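Local coordinates for protein 4-alpha-glucanotransferase (Aquifex aeolicus, PDB 1TZ7) that belongs to the 4-alpha-glucanotransferases, also called amylomaltases or disproportionating enzymes, which are built around a parallel beta/alpha barrel, at residues 395-409 with 445-459. Residues are numbered along the deposited sequence; the frame is centred on the assembly and turned at random.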
ATOM      1  N   GLU A 395     -11.440 -12.362  17.694  1.00 29.09           N
ATOM      2  CA  GLU A 395     -10.589 -11.286  18.225  1.00 27.87           C
ATOM      3  C   GLU A 395      -9.408 -10.991  17.309  1.00 26.17           C
ATOM      4  O   GLU A 395      -9.085  -9.819  17.053  1.00 25.73           O
ATOM      5  CB  GLU A 395     -10.074 -11.648  19.617  1.00 26.86           C
ATOM      6  CG  GLU A 395     -11.070 -11.381  20.748  1.00 54.96           C
ATOM      7  CD  GLU A 395     -11.996 -12.563  21.027  1.00 73.90           C
ATOM      8  OE1 GLU A 395     -12.752 -12.502  22.031  1.00 55.45           O
ATOM      9  OE2 GLU A 395     -11.973 -13.548  20.247  1.00 55.47           O
ATOM     10  N   ASN A 396      -8.754 -12.045  16.820  1.00 29.43           N
ATOM     11  CA  ASN A 396      -7.551 -11.879  16.009  1.00 31.78           C
ATOM     12  C   ASN A 396      -7.896 -11.557  14.557  1.00 30.21           C
ATOM     13  O   ASN A 396      -7.694 -12.375  13.650  1.00 28.67           O
ATOM     14  CB  ASN A 396      -6.656 -13.119  16.092  1.00 29.06           C
ATOM     15  CG  ASN A 396      -5.213 -12.817  15.720  1.00 39.87           C
ATOM     16  OD1 ASN A 396      -4.758 -11.678  15.827  1.00 29.89           O
ATOM     17  ND2 ASN A 396      -4.492 -13.833  15.280  1.00 33.13           N
ATOM     18  N   ASN A 397      -8.416 -10.355  14.350  1.00 28.59           N
ATOM     19  CA  ASN A 397      -8.815  -9.892  13.031  1.00 26.02           C
ATOM     20  C   ASN A 397      -8.716  -8.386  12.959  1.00 25.37           C
ATOM     21  O   ASN A 397      -8.829  -7.692  13.980  1.00 28.69           O
ATOM     22  CB  ASN A 397     -10.255 -10.311  12.729  1.00 29.89           C
ATOM     23  CG  ASN A 397     -10.362 -11.744  12.252  1.00 38.60           C
ATOM     24  OD1 ASN A 397      -9.749 -12.129  11.333  1.00 34.44           O
ATOM     25  ND2 ASN A 397     -11.136 -12.483  12.891  1.00 28.76           N
ATOM     26  N   VAL A 398      -8.501  -7.883  11.754  1.00 27.69           N
ATOM     27  CA  VAL A 398      -8.735  -6.490  11.442  1.00 28.21           C
ATOM     28  C   VAL A 398     -10.086  -6.368  10.709  1.00 27.16           C
ATOM     29  O   VAL A 398     -10.294  -7.002   9.688  1.00 28.84           O
ATOM     30  CB  VAL A 398      -7.602  -5.930  10.544  1.00 29.70           C
ATOM     31  CG1 VAL A 398      -7.703  -4.412  10.430  1.00 33.55           C
ATOM     32  CG2 VAL A 398      -6.224  -6.340  11.101  1.00 36.74           C
ATOM     33  N   TYR A 399     -10.986  -5.553  11.254  1.00 30.35           N
ATOM     34  CA  TYR A 399     -12.374  -5.448  10.756  1.00 27.16           C
ATOM     35  C   TYR A 399     -12.576  -4.077  10.117  1.00 27.84           C
ATOM     36  O   TYR A 399     -12.517  -3.056  10.800  1.00 28.68           O
ATOM     37  CB  TYR A 399     -13.350  -5.614  11.929  1.00 27.87           C
ATOM     38  CG  TYR A 399     -14.789  -6.012  11.575  1.00 21.46           C
ATOM     39  CD1 TYR A 399     -15.785  -5.976  12.550  1.00 25.60           C
ATOM     40  CD2 TYR A 399     -15.145  -6.429  10.289  1.00 23.58           C
ATOM     41  CE1 TYR A 399     -17.091  -6.337  12.263  1.00 27.75           C
ATOM     42  CE2 TYR A 399     -16.452  -6.795   9.994  1.00 22.72           C
ATOM     43  CZ  TYR A 399     -17.424  -6.743  11.002  1.00 24.40           C
ATOM     44  OH  TYR A 399     -18.719  -7.097  10.742  1.00 25.18           O
ATOM     45  N   TYR A 400     -12.816  -4.068   8.809  1.00 28.05           N
ATOM     46  CA  TYR A 400     -12.983  -2.827   8.043  1.00 27.11           C
ATOM     47  C   TYR A 400     -14.458  -2.541   7.808  1.00 29.35           C
ATOM     48  O   TYR A 400     -15.256  -3.461   7.683  1.00 30.05           O
ATOM     49  CB  TYR A 400     -12.270  -2.949   6.685  1.00 31.07           C
ATOM     50  CG  TYR A 400     -10.775  -3.127   6.796  1.00 27.86           C
ATOM     51  CD1 TYR A 400     -10.216  -4.385   6.997  1.00 32.36           C
ATOM     52  CD2 TYR A 400      -9.919  -2.037   6.704  1.00 32.14           C
ATOM     53  CE1 TYR A 400      -8.839  -4.551   7.100  1.00 32.92           C
ATOM     54  CE2 TYR A 400      -8.543  -2.190   6.808  1.00 29.39           C
ATOM     55  CZ  TYR A 400      -8.009  -3.447   7.006  1.00 35.58           C
ATOM     56  OH  TYR A 400      -6.637  -3.598   7.117  1.00 32.27           O
ATOM     57  N   THR A 401     -14.817  -1.260   7.737  1.00 27.73           N
ATOM     58  CA  THR A 401     -16.102  -0.871   7.163  1.00 28.02           C
ATOM     59  C   THR A 401     -16.067  -1.144   5.674  1.00 29.17           C
ATOM     60  O   THR A 401     -16.930  -1.833   5.134  1.00 28.77           O
ATOM     61  CB  THR A 401     -16.404   0.637   7.425  1.00 30.62           C
ATOM     62  OG1 THR A 401     -15.316   1.449   6.973  1.00 27.99           O
ATOM     63  CG2 THR A 401     -16.496   0.930   8.917  1.00 35.49           C
ATOM     64  N   SER A 402     -15.055  -0.598   5.016  1.00 31.42           N
ATOM     65  CA  SER A 402     -14.783  -0.906   3.622  1.00 28.83           C
ATOM     66  C   SER A 402     -13.303  -0.662   3.330  1.00 32.32           C
ATOM     67  O   SER A 402     -12.558  -0.195   4.200  1.00 31.37           O
ATOM     68  CB  SER A 402     -15.669  -0.051   2.699  1.00 32.21           C
ATOM     69  OG  SER A 402     -15.452   1.329   2.911  1.00 28.46           O
ATOM     70  N   THR A 403     -12.873  -0.995   2.121  1.00 32.71           N
ATOM     71  CA  THR A 403     -11.471  -0.814   1.736  1.00 32.79           C
ATOM     72  C   THR A 403     -11.352  -0.002   0.471  1.00 32.84           C
ATOM     73  O   THR A 403     -12.347   0.359  -0.153  1.00 28.34           O
ATOM     74  CB  THR A 403     -10.770  -2.183   1.531  1.00 37.67           C
ATOM     75  OG1 THR A 403     -11.270  -2.821   0.345  1.00 31.89           O
ATOM     76  CG2 THR A 403     -11.110  -3.161   2.665  1.00 33.63           C
ATOM     77  N   HIS A 404     -10.119   0.267   0.091  1.00 25.93           N
ATOM     78  CA  HIS A 404      -9.828   1.076  -1.064  1.00 30.48           C
ATOM     79  C   HIS A 404     -10.188   0.388  -2.402  1.00 25.42           C
ATOM     80  O   HIS A 404     -10.272   1.043  -3.432  1.00 28.27           O
ATOM     81  CB  HIS A 404      -8.374   1.448  -1.051  1.00 34.32           C
ATOM     82  CG  HIS A 404      -7.441   0.283  -1.198  1.00 41.39           C
ATOM     83  ND1 HIS A 404      -7.429  -0.808  -0.369  1.00 42.44           N
ATOM     84  CD2 HIS A 404      -6.488   0.071  -2.084  1.00 42.00           C
ATOM     85  CE1 HIS A 404      -6.484  -1.643  -0.775  1.00 39.70           C
ATOM     86  NE2 HIS A 404      -5.906  -1.128  -1.805  1.00 50.38           N
ATOM     87  N   ASP A 405     -10.395  -0.927  -2.369  1.00 30.71           N
ATOM     88  CA  ASP A 405     -10.826  -1.675  -3.567  1.00 27.97           C
ATOM     89  C   ASP A 405     -12.356  -1.686  -3.710  1.00 31.99           C
ATOM     90  O   ASP A 405     -12.888  -2.241  -4.657  1.00 29.53           O
ATOM     91  CB  ASP A 405     -10.314  -3.114  -3.507  1.00 36.48           C
ATOM     92  CG  ASP A 405      -8.827  -3.209  -3.723  1.00 33.18           C
ATOM     93  OD1 ASP A 405      -8.307  -2.510  -4.625  1.00 33.78           O
ATOM     94  OD2 ASP A 405      -8.095  -3.953  -3.043  1.00 52.36           O
ATOM     95  N   LEU A 406     -13.043  -1.070  -2.759  1.00 30.12           N
ATOM     96  CA  LEU A 406     -14.492  -1.166  -2.664  1.00 28.09           C
ATOM     97  C   LEU A 406     -15.098   0.212  -2.739  1.00 29.82           C
ATOM     98  O   LEU A 406     -14.436   1.203  -2.440  1.00 33.15           O
ATOM     99  CB  LEU A 406     -14.884  -1.810  -1.333  1.00 35.85           C
ATOM    100  CG  LEU A 406     -15.047  -3.335  -1.286  1.00 50.02           C
ATOM    101  CD1 LEU A 406     -14.076  -4.043  -2.210  1.00 58.83           C
ATOM    102  CD2 LEU A 406     -14.874  -3.820   0.142  1.00 30.88           C
ATOM    103  N   PRO A 407     -16.367   0.286  -3.114  1.00 30.46           N
ATOM    104  CA  PRO A 407     -17.124   1.521  -2.937  1.00 29.66           C
ATOM    105  C   PRO A 407     -17.260   1.821  -1.453  1.00 33.16           C
ATOM    106  O   PRO A 407     -17.360   0.884  -0.662  1.00 31.09           O
ATOM    107  CB  PRO A 407     -18.494   1.208  -3.577  1.00 31.15           C
ATOM    108  CG  PRO A 407     -18.552  -0.274  -3.739  1.00 40.24           C
ATOM    109  CD  PRO A 407     -17.172  -0.797  -3.701  1.00 36.91           C
ATOM    110  N   PRO A 408     -17.237   3.090  -1.068  1.00 31.28           N
ATOM    111  CA  PRO A 408     -17.565   3.460   0.307  1.00 29.05           C
ATOM    112  C   PRO A 408     -18.960   2.978   0.665  1.00 27.46           C
ATOM    113  O   PRO A 408     -19.804   2.836  -0.224  1.00 27.60           O
ATOM    114  CB  PRO A 408     -17.495   4.997   0.289  1.00 33.62           C
ATOM    115  CG  PRO A 408     -16.615   5.323  -0.869  1.00 35.27           C
ATOM    116  CD  PRO A 408     -16.895   4.263  -1.893  1.00 38.24           C
ATOM    117  N   ILE A 409     -19.192   2.720   1.946  1.00 27.60           N
ATOM    118  CA  ILE A 409     -20.444   2.111   2.412  1.00 27.13           C
ATOM    119  C   ILE A 409     -21.695   2.785   1.832  1.00 27.34           C
ATOM    120  O   ILE A 409     -22.656   2.108   1.469  1.00 26.70           O
ATOM    121  CB  ILE A 409     -20.494   2.136   3.965  1.00 21.14           C
ATOM    122  CG1 ILE A 409     -19.561   1.067   4.547  1.00 28.43           C
ATOM    123  CG2 ILE A 409     -21.938   1.931   4.475  1.00 23.59           C
ATOM    124  CD1 ILE A 409     -19.916  -0.371   4.128  1.00 46.15           C
ATOM    125  N   VAL A 445     -19.024  -2.482  13.488  1.00 24.76           N
ATOM    126  CA  VAL A 445     -17.611  -2.786  13.425  1.00 22.69           C
ATOM    127  C   VAL A 445     -16.937  -2.520  14.798  1.00 26.37           C
ATOM    128  O   VAL A 445     -16.130  -3.320  15.266  1.00 24.34           O
ATOM    129  CB  VAL A 445     -16.917  -1.962  12.311  1.00 25.11           C
ATOM    130  CG1 VAL A 445     -15.402  -2.007  12.463  1.00 32.04           C
ATOM    131  CG2 VAL A 445     -17.333  -2.476  10.944  1.00 24.98           C
ATOM    132  N   LEU A 446     -17.295  -1.403  15.429  1.00 25.64           N
ATOM    133  CA  LEU A 446     -16.680  -1.000  16.693  1.00 24.41           C
ATOM    134  C   LEU A 446     -17.100  -1.905  17.857  1.00 24.47           C
ATOM    135  O   LEU A 446     -16.307  -2.168  18.756  1.00 25.99           O
ATOM    136  CB  LEU A 446     -17.030   0.460  17.026  1.00 21.09           C
ATOM    137  CG  LEU A 446     -16.499   1.540  16.073  1.00 25.17           C
ATOM    138  CD1 LEU A 446     -17.003   2.916  16.499  1.00 25.11           C
ATOM    139  CD2 LEU A 446     -15.003   1.527  16.008  1.00 27.52           C
ATOM    140  N   ILE A 447     -18.350  -2.374  17.837  1.00 21.42           N
ATOM    141  CA  ILE A 447     -18.883  -3.203  18.926  1.00 21.01           C
ATOM    142  C   ILE A 447     -18.330  -4.636  18.871  1.00 19.93           C
ATOM    143  O   ILE A 447     -18.406  -5.371  19.852  1.00 22.70           O
ATOM    144  CB  ILE A 447     -20.445  -3.236  18.890  1.00 22.46           C
ATOM    145  CG1 ILE A 447     -20.999  -3.711  20.242  1.00 21.97           C
ATOM    146  CG2 ILE A 447     -20.938  -4.155  17.784  1.00 29.27           C
ATOM    147  CD1 ILE A 447     -22.476  -3.509  20.402  1.00 21.01           C
ATOM    148  N   SER A 448     -17.786  -5.017  17.719  1.00 20.52           N
ATOM    149  CA  SER A 448     -17.224  -6.356  17.535  1.00 24.78           C
ATOM    150  C   SER A 448     -16.048  -6.577  18.465  1.00 26.33           C
ATOM    151  O   SER A 448     -15.545  -5.637  19.077  1.00 24.95           O
ATOM    152  CB  SER A 448     -16.767  -6.536  16.098  1.00 25.40           C
ATOM    153  OG  SER A 448     -15.569  -5.831  15.871  1.00 28.00           O
ATOM    154  N   ARG A 449     -15.607  -7.822  18.566  1.00 24.91           N
ATOM    155  CA  ARG A 449     -14.452  -8.157  19.390  1.00 25.66           C
ATOM    156  C   ARG A 449     -13.154  -8.168  18.589  1.00 22.82           C
ATOM    157  O   ARG A 449     -12.096  -8.439  19.134  1.00 26.27           O
ATOM    158  CB  ARG A 449     -14.672  -9.499  20.090  1.00 26.35           C
ATOM    159  CG  ARG A 449     -15.808  -9.421  21.140  1.00 32.87           C
ATOM    160  CD  ARG A 449     -15.502  -9.940  22.577  1.00 53.45           C
ATOM    161  NE  ARG A 449     -14.144 -10.131  22.912  1.00 44.47           N
ATOM    162  CZ  ARG A 449     -13.412  -9.486  23.832  1.00 44.22           C
ATOM    163  NH1 ARG A 449     -13.797  -8.376  24.473  1.00 32.43           N
ATOM    164  NH2 ARG A 449     -12.209  -9.935  24.014  1.00 34.77           N
ATOM    165  N   ALA A 450     -13.236  -7.868  17.291  1.00 23.21           N
ATOM    166  CA  ALA A 450     -12.011  -7.692  16.479  1.00 24.98           C
ATOM    167  C   ALA A 450     -11.064  -6.745  17.200  1.00 31.24           C
ATOM    168  O   ALA A 450     -11.472  -5.668  17.631  1.00 27.89           O
ATOM    169  CB  ALA A 450     -12.350  -7.152  15.134  1.00 26.00           C
ATOM    170  N   LYS A 451      -9.800  -7.140  17.333  1.00 28.80           N
ATOM    171  CA  LYS A 451      -8.845  -6.343  18.099  1.00 31.94           C
ATOM    172  C   LYS A 451      -8.536  -5.004  17.408  1.00 29.42           C
ATOM    173  O   LYS A 451      -8.332  -4.006  18.069  1.00 26.09           O
ATOM    174  CB  LYS A 451      -7.555  -7.127  18.370  1.00 28.98           C
ATOM    175  CG  LYS A 451      -6.704  -7.421  17.151  1.00 27.96           C
ATOM    176  CD  LYS A 451      -5.450  -8.249  17.543  1.00 33.19           C
ATOM    177  CE  LYS A 451      -4.499  -8.431  16.357  1.00 35.71           C
ATOM    178  NZ  LYS A 451      -3.312  -9.271  16.711  1.00 33.87           N
ATOM    179  N   PHE A 452      -8.511  -5.006  16.071  1.00 26.41           N
ATOM    180  CA  PHE A 452      -8.362  -3.753  15.287  1.00 24.08           C
ATOM    181  C   PHE A 452      -9.635  -3.486  14.480  1.00 28.10           C
ATOM    182  O   PHE A 452     -10.052  -4.320  13.687  1.00 28.64           O
ATOM    183  CB  PHE A 452      -7.179  -3.851  14.305  1.00 28.16           C
ATOM    184  CG  PHE A 452      -5.821  -4.064  14.968  1.00 29.62           C
ATOM    185  CD1 PHE A 452      -5.645  -3.898  16.334  1.00 30.21           C
ATOM    186  CD2 PHE A 452      -4.720  -4.426  14.199  1.00 34.72           C
ATOM    187  CE1 PHE A 452      -4.397  -4.097  16.912  1.00 33.68           C
ATOM    188  CE2 PHE A 452      -3.480  -4.623  14.784  1.00 34.32           C
ATOM    189  CZ  PHE A 452      -3.324  -4.458  16.131  1.00 31.07           C
ATOM    190  N   ALA A 453     -10.234  -2.316  14.687  1.00 23.48           N
ATOM    191  CA  ALA A 453     -11.354  -1.859  13.873  1.00 23.46           C
ATOM    192  C   ALA A 453     -10.919  -0.658  13.049  1.00 30.86           C
ATOM    193  O   ALA A 453     -10.456   0.334  13.596  1.00 27.44           O
ATOM    194  CB  ALA A 453     -12.514  -1.495  14.746  1.00 25.83           C
ATOM    195  N   ILE A 454     -11.066  -0.753  11.729  1.00 26.62           N
ATOM    196  CA  ILE A 454     -10.582   0.291  10.825  1.00 27.96           C
ATOM    197  C   ILE A 454     -11.722   0.848   9.995  1.00 31.38           C
ATOM    198  O   ILE A 454     -12.445   0.104   9.338  1.00 32.39           O
ATOM    199  CB  ILE A 454      -9.474  -0.264   9.898  1.00 27.51           C
ATOM    200  CG1 ILE A 454      -8.326  -0.868  10.730  1.00 33.95           C
ATOM    201  CG2 ILE A 454      -8.945   0.845   8.963  1.00 36.39           C
ATOM    202  CD1 ILE A 454      -7.300   0.136  11.186  1.00 46.87           C
ATOM    203  N   ILE A 455     -11.881   2.168  10.038  1.00 28.54           N
ATOM    204  CA  ILE A 455     -12.878   2.867   9.227  1.00 26.64           C
ATOM    205  C   ILE A 455     -12.183   3.523   8.038  1.00 28.70           C
ATOM    206  O   ILE A 455     -11.245   4.283   8.217  1.00 25.51           O
ATOM    207  CB  ILE A 455     -13.574   3.960  10.077  1.00 29.80           C
ATOM    208  CG1 ILE A 455     -14.116   3.365  11.385  1.00 32.64           C
ATOM    209  CG2 ILE A 455     -14.694   4.621   9.290  1.00 31.75           C
ATOM    210  CD1 ILE A 455     -14.427   4.403  12.441  1.00 32.55           C
ATOM    211  N   GLN A 456     -12.652   3.242   6.823  1.00 27.98           N
ATOM    212  CA  GLN A 456     -12.192   3.998   5.663  1.00 27.56           C
ATOM    213  C   GLN A 456     -12.658   5.445   5.785  1.00 30.16           C
ATOM    214  O   GLN A 456     -13.791   5.705   6.171  1.00 28.29           O
ATOM    215  CB  GLN A 456     -12.689   3.380   4.340  1.00 31.92           C
ATOM    216  CG  GLN A 456     -11.777   3.728   3.147  1.00 33.30           C
ATOM    217  CD  GLN A 456     -12.264   3.171   1.807  1.00 34.39           C
ATOM    218  OE1 GLN A 456     -11.563   3.286   0.798  1.00 30.56           O
ATOM    219  NE2 GLN A 456     -13.451   2.580   1.796  1.00 31.85           N
ATOM    220  N   MET A 457     -11.774   6.379   5.459  1.00 25.96           N
ATOM    221  CA  MET A 457     -12.037   7.796   5.698  1.00 27.30           C
ATOM    222  C   MET A 457     -13.326   8.230   5.008  1.00 30.14           C
ATOM    223  O   MET A 457     -14.092   9.007   5.558  1.00 25.18           O
ATOM    224  CB  MET A 457     -10.865   8.650   5.209  1.00 27.71           C
ATOM    225  CG  MET A 457     -10.995  10.130   5.548  1.00 32.51           C
ATOM    226  SD  MET A 457     -10.937  10.436   7.332  1.00 40.84           S
ATOM    227  CE  MET A 457     -10.701  12.198   7.359  1.00 46.55           C
ATOM    228  N   GLN A 458     -13.561   7.704   3.803  1.00 30.68           N
ATOM    229  CA  GLN A 458     -14.753   8.053   3.016  1.00 24.33           C
ATOM    230  C   GLN A 458     -16.046   7.706   3.759  1.00 28.66           C
ATOM    231  O   GLN A 458     -17.068   8.377   3.588  1.00 30.35           O
ATOM    232  CB  GLN A 458     -14.734   7.321   1.662  1.00 29.96           C
ATOM    233  CG  GLN A 458     -13.656   7.807   0.701  1.00 27.03           C
ATOM    234  CD  GLN A 458     -12.407   6.938   0.736  1.00 29.28           C
ATOM    235  OE1 GLN A 458     -11.915   6.601   1.806  1.00 26.77           O
ATOM    236  NE2 GLN A 458     -11.902   6.575  -0.433  1.00 27.07           N
ATOM    237  N   ASP A 459     -16.001   6.650   4.569  1.00 26.37           N
ATOM    238  CA  ASP A 459     -17.155   6.245   5.379  1.00 28.53           C
ATOM    239  C   ASP A 459     -17.372   7.207   6.547  1.00 27.39           C
ATOM    240  O   ASP A 459     -18.508   7.561   6.872  1.00 27.94           O
ATOM    241  CB  ASP A 459     -16.966   4.821   5.906  1.00 26.01           C
ATOM    242  CG  ASP A 459     -16.942   3.784   4.797  1.00 36.96           C
ATOM    243  OD1 ASP A 459     -17.445   4.076   3.686  1.00 27.79           O
ATOM    244  OD2 ASP A 459     -16.443   2.650   4.943  1.00 29.55           O
TER
HETATM  245  O   HOH W   1     -12.775   3.166  -1.775  1.00 47.49           O
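V445 sets its CG2 over the centre of one face of the Y399 ring, 4.1 Å from the centroid. A450 CB packs on Y399 CB. At the ring edge S448 OG comes 3.3 Å from Y399 CD1, while it donates a hydrogen bond to V445 O. With CG anti to the backbone N (chi1 -160°), the Y399 ring lies against V445 at the end of helix 437-447 and against the loop after it; its OH bonds to H388 O. On the other face of the sheet V398, Y400, F452 and I454 meet. V398 CG1 touches I454 CG1, and the Y400 ring lies alongside I454, which it meets through CD2 and CE2.

Between these layers strands 397-400 and 452-456 run parallel. Y399 binds F452 O through its N and I454 N through its O, and T401 N follows to I454 O.

Beyond the strands the contact turns polar. D459 OD2 accepts two hydroxyls, T401 OG1 on its anti lone pair and S402 OG on the syn side, tilted out of the carboxylate plane, each at 2.6 Å. D459 OD1 takes I409 N at 2.8 Å, so the carboxylate ties the start of helix 409-414 to the loop after the strand. T401 OG1 also accepts Q456 N. A water links Q456 OE1 to L406 O.

At the opposite end K451 NZ bonds to N396 OD1. R449 grips E395 OE1 side-on in a salt bridge, with NE at 2.9 Å and NH2 at 3.3 Å; the carboxylate and guanidinium planes stand 66° apart. Strands 397-400 and 452-456 are neighbouring strands, the seventh and eighth, of the parallel beta/alpha barrel, joined by a helical beta-alpha-beta crossover, as in the glycoside hydrolase family 77 fold.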